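Local atomic coordinates of Myo-inositol-1-phosphate synthase-related protein (Thermotoga maritima MSB8, PDB entry 3CIN), a protein that belongs to the myo-inositol-1-phosphate synthase family and binds nicotinamide-adenine-dinucleotide in a Rossmann-type domain. Residues L134-I139 and A180-K185; G152-L157 and A209-L214. All blocks are in the same frame, centred on the assembly; numbering follows the deposited sequence.

Overall arrangement
Both contacts belong to the part of the chain built round the parallel sheet, whose strand order 3-2-1-4-5-6-7 fits a Rossmann-type domain binding NAD. Interaction 1 joins the entry of strand 138-141 to helix 171-186 and is buried; interaction 2 joins helix 154-162 to helix 203-211 at the surface. Their centres lie 15 Å apart, on the same side of the chain's centre. Along the sequence the segments alternate, 134-139, 152-157, 180-185, 209-214, so the two contacts cross along the chain. They also touch directly, Ala183 CB lying 3.2 Å from Asn212 O. Helix 171-186 is therefore packed against both the strand entry and the turn leading to strand 214-217.

Interaction 1 of 2, residues L134-I139 and A180-K185; sequences LDPDVI and ALYANK
Asp135 and Tyr182 make the nearest backbone approach, their CA atoms 9.4 Å apart, a gap spanned by the tyrosine side chain. The setting is a Rossmann-type sheet: 134-139 runs from the last residue of helix 120-134 into strand 138-141. Residues 180-185 lie on helix 171-186, which packs beside that strand. Asp135, with positive phi, is the first residue to leave the helix, and Pro136 follows it. Tyr182 CG stands anti to the backbone N (chi1 165°), a torsion that sends the ring out from its helix toward this turn. Its hydroxyl donates to Pro136 O, with Tyr182 OH and Pro136 O 2.6 Å apart. The donor comes in at 129° to the C=O bond. It stands 16° off the carbonyl plane, a modest tilt, while the carbonyl oxygen lies at the ring edge, near the ring plane. The proline ring comes up to the same end, Pro136 CD being 3.1 Å from Tyr182 OH. Asp135 turns its carboxylate to Arg186, which also forms a salt bridge with Asp137, so one arginine just beyond the tyrosine's segment grips the strand entry by two acids. Trp131 and Thr132 of helix 120-134 also touch Tyr182. Further along the strand, Ile139 approaches the ring obliquely, with Ile139 CD1 4.1 Å from Tyr182 CD2.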
loop_
_atom_site.group_PDB
_atom_site.type_symbol
_atom_site.label_atom_id
_atom_site.label_comp_id
_atom_site.label_asym_id
_atom_site.label_seq_id
_atom_site.Cartn_x
_atom_site.Cartn_y
_atom_site.Cartn_z
ATOM N N LEU A 134 29.690 -39.282 -8.368
ATOM C CA LEU A 134 29.044 -38.134 -9.042
ATOM C C LEU A 134 30.018 -36.943 -9.125
ATOM O O LEU A 134 29.953 -36.126 -10.042
ATOM C CB LEU A 134 27.766 -37.756 -8.291
ATOM C CG LEU A 134 26.631 -38.815 -8.317
ATOM C CD1 LEU A 134 25.356 -38.347 -7.549
ATOM C CD2 LEU A 134 26.336 -39.324 -9.708
ATOM N N ASP A 135 30.910 -36.880 -8.152
ATOM C CA ASP A 135 32.023 -35.933 -8.098
ATOM C C ASP A 135 31.676 -34.445 -8.079
ATOM O O ASP A 135 32.349 -33.630 -8.736
ATOM C CB ASP A 135 32.972 -36.192 -9.252
ATOM C CG ASP A 135 34.270 -35.477 -9.079
ATOM O OD1 ASP A 135 34.744 -35.449 -7.929
ATOM O OD2 ASP A 135 34.822 -34.923 -10.074
ATOM N N PRO A 136 30.660 -34.039 -7.281
ATOM C CA PRO A 136 30.375 -32.602 -7.270
ATOM C C PRO A 136 31.449 -31.760 -6.633
ATOM O O PRO A 136 32.101 -32.204 -5.679
ATOM C CB PRO A 136 29.128 -32.498 -6.383
ATOM C CG PRO A 136 29.240 -33.696 -5.456
ATOM C CD PRO A 136 29.769 -34.775 -6.381
ATOM N N ASP A 137 31.588 -30.530 -7.133
ATOM C CA ASP A 137 32.370 -29.478 -6.454
ATOM C C ASP A 137 31.505 -28.824 -5.367
ATOM O O ASP A 137 32.037 -28.422 -4.310
ATOM C CB ASP A 137 32.759 -28.387 -7.475
ATOM C CG ASP A 137 33.692 -28.890 -8.543
ATOM O OD1 ASP A 137 34.810 -29.228 -8.160
ATOM O OD2 ASP A 137 33.351 -28.921 -9.753
ATOM N N VAL A 138 30.217 -28.650 -5.672
ATOM C CA VAL A 138 29.317 -27.867 -4.826
ATOM C C VAL A 138 28.052 -28.646 -4.545
ATOM O O VAL A 138 27.401 -29.164 -5.480
ATOM C CB VAL A 138 28.992 -26.487 -5.417
ATOM C CG1 VAL A 138 28.085 -25.686 -4.457
ATOM C CG2 VAL A 138 30.287 -25.716 -5.743
ATOM N N ILE A 139 27.683 -28.751 -3.275
ATOM C CA ILE A 139 26.441 -29.400 -2.856
ATOM C C ILE A 139 25.508 -28.307 -2.386
ATOM O O ILE A 139 25.904 -27.529 -1.517
ATOM C CB ILE A 139 26.697 -30.437 -1.728
ATOM C CG1 ILE A 139 27.576 -31.567 -2.246
ATOM C CG2 ILE A 139 25.352 -31.048 -1.164
ATOM C CD1 ILE A 139 28.159 -32.383 -1.136
ATOM N N ALA A 180 31.225 -32.932 4.719
ATOM C CA ALA A 180 32.585 -32.790 5.249
ATOM C C ALA A 180 33.340 -34.081 5.000
ATOM O O ALA A 180 34.510 -34.058 4.611
ATOM C CB ALA A 180 32.594 -32.484 6.744
ATOM N N LEU A 181 32.684 -35.226 5.235
ATOM C CA LEU A 181 33.382 -36.514 5.040
ATOM C C LEU A 181 33.721 -36.685 3.560
ATOM O O LEU A 181 34.846 -37.118 3.209
ATOM C CB LEU A 181 32.569 -37.698 5.570
ATOM C CG LEU A 181 32.688 -37.943 7.078
ATOM C CD1 LEU A 181 32.398 -36.787 7.938
ATOM C CD2 LEU A 181 31.806 -39.101 7.514
ATOM N N TYR A 182 32.774 -36.318 2.710
ATOM C CA TYR A 182 32.970 -36.343 1.263
ATOM C C TYR A 182 34.109 -35.425 0.837
ATOM O O TYR A 182 35.012 -35.819 0.071
ATOM C CB TYR A 182 31.673 -35.997 0.562
ATOM C CG TYR A 182 31.880 -35.653 -0.911
ATOM C CD1 TYR A 182 32.222 -36.637 -1.855
ATOM C CD2 TYR A 182 31.777 -34.340 -1.367
ATOM C CE1 TYR A 182 32.419 -36.324 -3.158
ATOM C CE2 TYR A 182 31.957 -34.025 -2.708
ATOM C CZ TYR A 182 32.289 -35.011 -3.599
ATOM O OH TYR A 182 32.500 -34.698 -4.943
ATOM N N ALA A 183 34.106 -34.201 1.354
ATOM C CA ALA A 183 35.151 -33.210 1.060
ATOM C C ALA A 183 36.513 -33.710 1.415
ATOM O O ALA A 183 37.497 -33.519 0.646
ATOM C CB ALA A 183 34.868 -31.867 1.792
ATOM N N ASN A 184 36.590 -34.365 2.577
ATOM C CA ASN A 184 37.858 -34.921 3.011
ATOM C C ASN A 184 38.314 -36.013 2.064
ATOM O O ASN A 184 39.469 -36.001 1.652
ATOM C CB ASN A 184 37.755 -35.396 4.455
ATOM C CG ASN A 184 39.077 -35.906 4.993
ATOM O OD1 ASN A 184 39.789 -35.202 5.696
ATOM N ND2 ASN A 184 39.391 -37.111 4.658
ATOM N N LYS A 185 37.407 -36.896 1.639
ATOM C CA LYS A 185 37.817 -37.976 0.719
ATOM C C LYS A 185 38.171 -37.445 -0.672
ATOM O O LYS A 185 38.985 -38.037 -1.409
ATOM C CB LYS A 185 36.736 -39.044 0.606
ATOM C CG LYS A 185 36.619 -39.930 1.878
#

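Interaction 2 of 2, residues G152-L157 and A209-L214; sequences GNKEDL and AKENNL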
loop_
_atom_site.group_PDB
_atom_site.type_symbol
_atom_site.label_atom_id
_atom_site.label_comp_id
_atom_site.label_asym_id
_atom_site.label_seq_id
_atom_site.Cartn_x
_atom_site.Cartn_y
_atom_site.Cartn_z
ATOM N N GLY A 152 26.691 -26.335 18.502
ATOM C CA GLY A 152 27.645 -25.457 19.144
ATOM C C GLY A 152 29.015 -26.089 19.342
ATOM O O GLY A 152 30.031 -25.462 19.037
ATOM N N ASN A 153 29.040 -27.313 19.882
ATOM C CA ASN A 153 30.253 -28.075 20.073
ATOM C C ASN A 153 30.241 -29.230 19.102
ATOM O O ASN A 153 29.296 -29.998 19.071
ATOM C CB ASN A 153 30.331 -28.649 21.485
ATOM C CG ASN A 153 30.617 -27.586 22.498
ATOM O OD1 ASN A 153 31.450 -26.714 22.237
ATOM N ND2 ASN A 153 29.874 -27.579 23.616
ATOM N N LYS A 154 31.316 -29.353 18.335
ATOM C CA LYS A 154 31.473 -30.448 17.391
ATOM C C LYS A 154 31.289 -31.830 18.044
ATOM O O LYS A 154 30.686 -32.718 17.439
ATOM C CB LYS A 154 32.880 -30.386 16.792
ATOM C CG LYS A 154 33.069 -31.396 15.719
ATOM C CD LYS A 154 34.212 -31.030 14.828
ATOM C CE LYS A 154 35.498 -30.851 15.558
ATOM N NZ LYS A 154 36.118 -32.163 15.822
ATOM N N GLU A 155 31.780 -32.004 19.269
ATOM C CA GLU A 155 31.716 -33.301 19.952
ATOM C C GLU A 155 30.275 -33.809 20.044
ATOM O O GLU A 155 29.990 -34.993 19.861
ATOM C CB GLU A 155 32.358 -33.205 21.362
ATOM C CG GLU A 155 32.281 -34.494 22.142
ATOM C CD GLU A 155 32.989 -34.455 23.472
ATOM O OE1 GLU A 155 33.443 -33.368 23.909
ATOM O OE2 GLU A 155 33.086 -35.547 24.081
ATOM N N ASP A 156 29.338 -32.893 20.276
ATOM C CA ASP A 156 27.928 -33.278 20.356
ATOM C C ASP A 156 27.342 -33.704 18.991
ATOM O O ASP A 156 26.527 -34.638 18.915
ATOM C CB ASP A 156 27.116 -32.111 20.930
ATOM C CG ASP A 156 27.369 -31.883 22.418
ATOM O OD1 ASP A 156 27.763 -32.829 23.156
ATOM O OD2 ASP A 156 27.117 -30.730 22.849
ATOM N N LEU A 157 27.780 -33.058 17.914
ATOM C CA LEU A 157 27.403 -33.468 16.557
ATOM C C LEU A 157 27.950 -34.865 16.301
ATOM O O LEU A 157 27.241 -35.735 15.833
ATOM C CB LEU A 157 27.968 -32.490 15.564
ATOM C CG LEU A 157 27.855 -32.840 14.108
ATOM C CD1 LEU A 157 26.387 -33.067 13.646
ATOM C CD2 LEU A 157 28.597 -31.753 13.300
ATOM N N ALA A 209 33.975 -28.354 9.128
ATOM C CA ALA A 209 34.271 -27.976 7.732
ATOM C C ALA A 209 35.751 -27.577 7.538
ATOM O O ALA A 209 36.410 -28.041 6.571
ATOM C CB ALA A 209 33.308 -26.835 7.252
ATOM N N LYS A 210 36.269 -26.757 8.440
ATOM C CA LYS A 210 37.634 -26.252 8.340
ATOM C C LYS A 210 38.573 -27.421 8.364
ATOM O O LYS A 210 39.599 -27.409 7.664
ATOM C CB LYS A 210 38.036 -25.321 9.500
ATOM C CG LYS A 210 37.274 -24.034 9.549
ATOM C CD LYS A 210 37.595 -23.274 10.852
ATOM C CE LYS A 210 37.347 -21.763 10.709
ATOM N NZ LYS A 210 37.227 -21.021 12.030
ATOM N N GLU A 211 38.235 -28.424 9.183
ATOM C CA GLU A 211 39.118 -29.580 9.363
ATOM C C GLU A 211 39.049 -30.565 8.224
ATOM O O GLU A 211 39.928 -31.432 8.140
ATOM C CB GLU A 211 38.802 -30.315 10.650
ATOM C CG GLU A 211 39.302 -29.527 11.838
ATOM C CD GLU A 211 38.742 -30.008 13.152
ATOM O OE1 GLU A 211 38.098 -31.082 13.155
ATOM O OE2 GLU A 211 38.960 -29.295 14.173
ATOM N N ASN A 212 38.001 -30.480 7.383
ATOM C CA ASN A 212 37.740 -31.477 6.369
ATOM C C ASN A 212 37.691 -30.995 4.910
ATOM O O ASN A 212 37.123 -31.656 4.028
ATOM C CB ASN A 212 36.487 -32.249 6.754
ATOM C CG ASN A 212 36.735 -33.185 7.903
ATOM O OD1 ASN A 212 37.438 -34.206 7.742
ATOM N ND2 ASN A 212 36.320 -32.796 9.087
ATOM N N ASN A 213 38.305 -29.850 4.670
ATOM C CA ASN A 213 38.410 -29.273 3.331
ATOM C C ASN A 213 37.055 -28.927 2.721
ATOM O O ASN A 213 36.822 -29.116 1.525
ATOM C CB ASN A 213 39.252 -30.146 2.440
ATOM C CG ASN A 213 40.683 -30.174 2.891
ATOM O OD1 ASN A 213 41.102 -29.314 3.678
ATOM N ND2 ASN A 213 41.444 -31.150 2.402
ATOM N N LEU A 214 36.168 -28.424 3.567
ATOM C CA LEU A 214 34.865 -27.997 3.136
ATOM C C LEU A 214 34.623 -26.498 3.305
ATOM O O LEU A 214 34.893 -25.928 4.367
ATOM C CB LEU A 214 33.765 -28.800 3.867
ATOM C CG LEU A 214 32.315 -28.508 3.454
ATOM C CD1 LEU A 214 31.945 -29.115 2.114
ATOM C CD2 LEU A 214 31.336 -28.994 4.541
#
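Lys154 and Glu211 meet through two differently shaped chains: Lys154 sets CG anti to its own amide nitrogen (chi1 -174°), then bends at chi3 (57°) and chi4 (81°), whereas Glu211 stays extended beyond CG. The two side chains approach from opposite directions, one from the first turn of helix 154-162, the other from helix 203-211. Their ends form a salt bridge, Lys154 NZ lying 3.5 Å from Glu211 OE1. The bend also carries the last methylene alongside the carboxylate, with Lys154 CE 3.5 Å from Glu211 OE1. The lysine side chain touches Leu208 as well. The backbones stay well apart, the nearest CA atoms, those of Lys154 and Ala209, being 10.4 Å from each other. Beyond the glutamate the chain turns toward strand 214-217, and Ala209 O accepts from both Asn212 N and Leu214 N. On the same helix as Lys154, Leu157 packs on Phe205 and Leu208 of helix 203-211. Glu207 lies close to Glu211 and touches Lys154, so the lysine's charge would be expected to ease the crowding of two acids. At 3.5 Å between Lys154 NZ and Glu211 OE1, with no hydrogen bond across the segments, the attraction is probably chiefly electrostatic and modest at this surface.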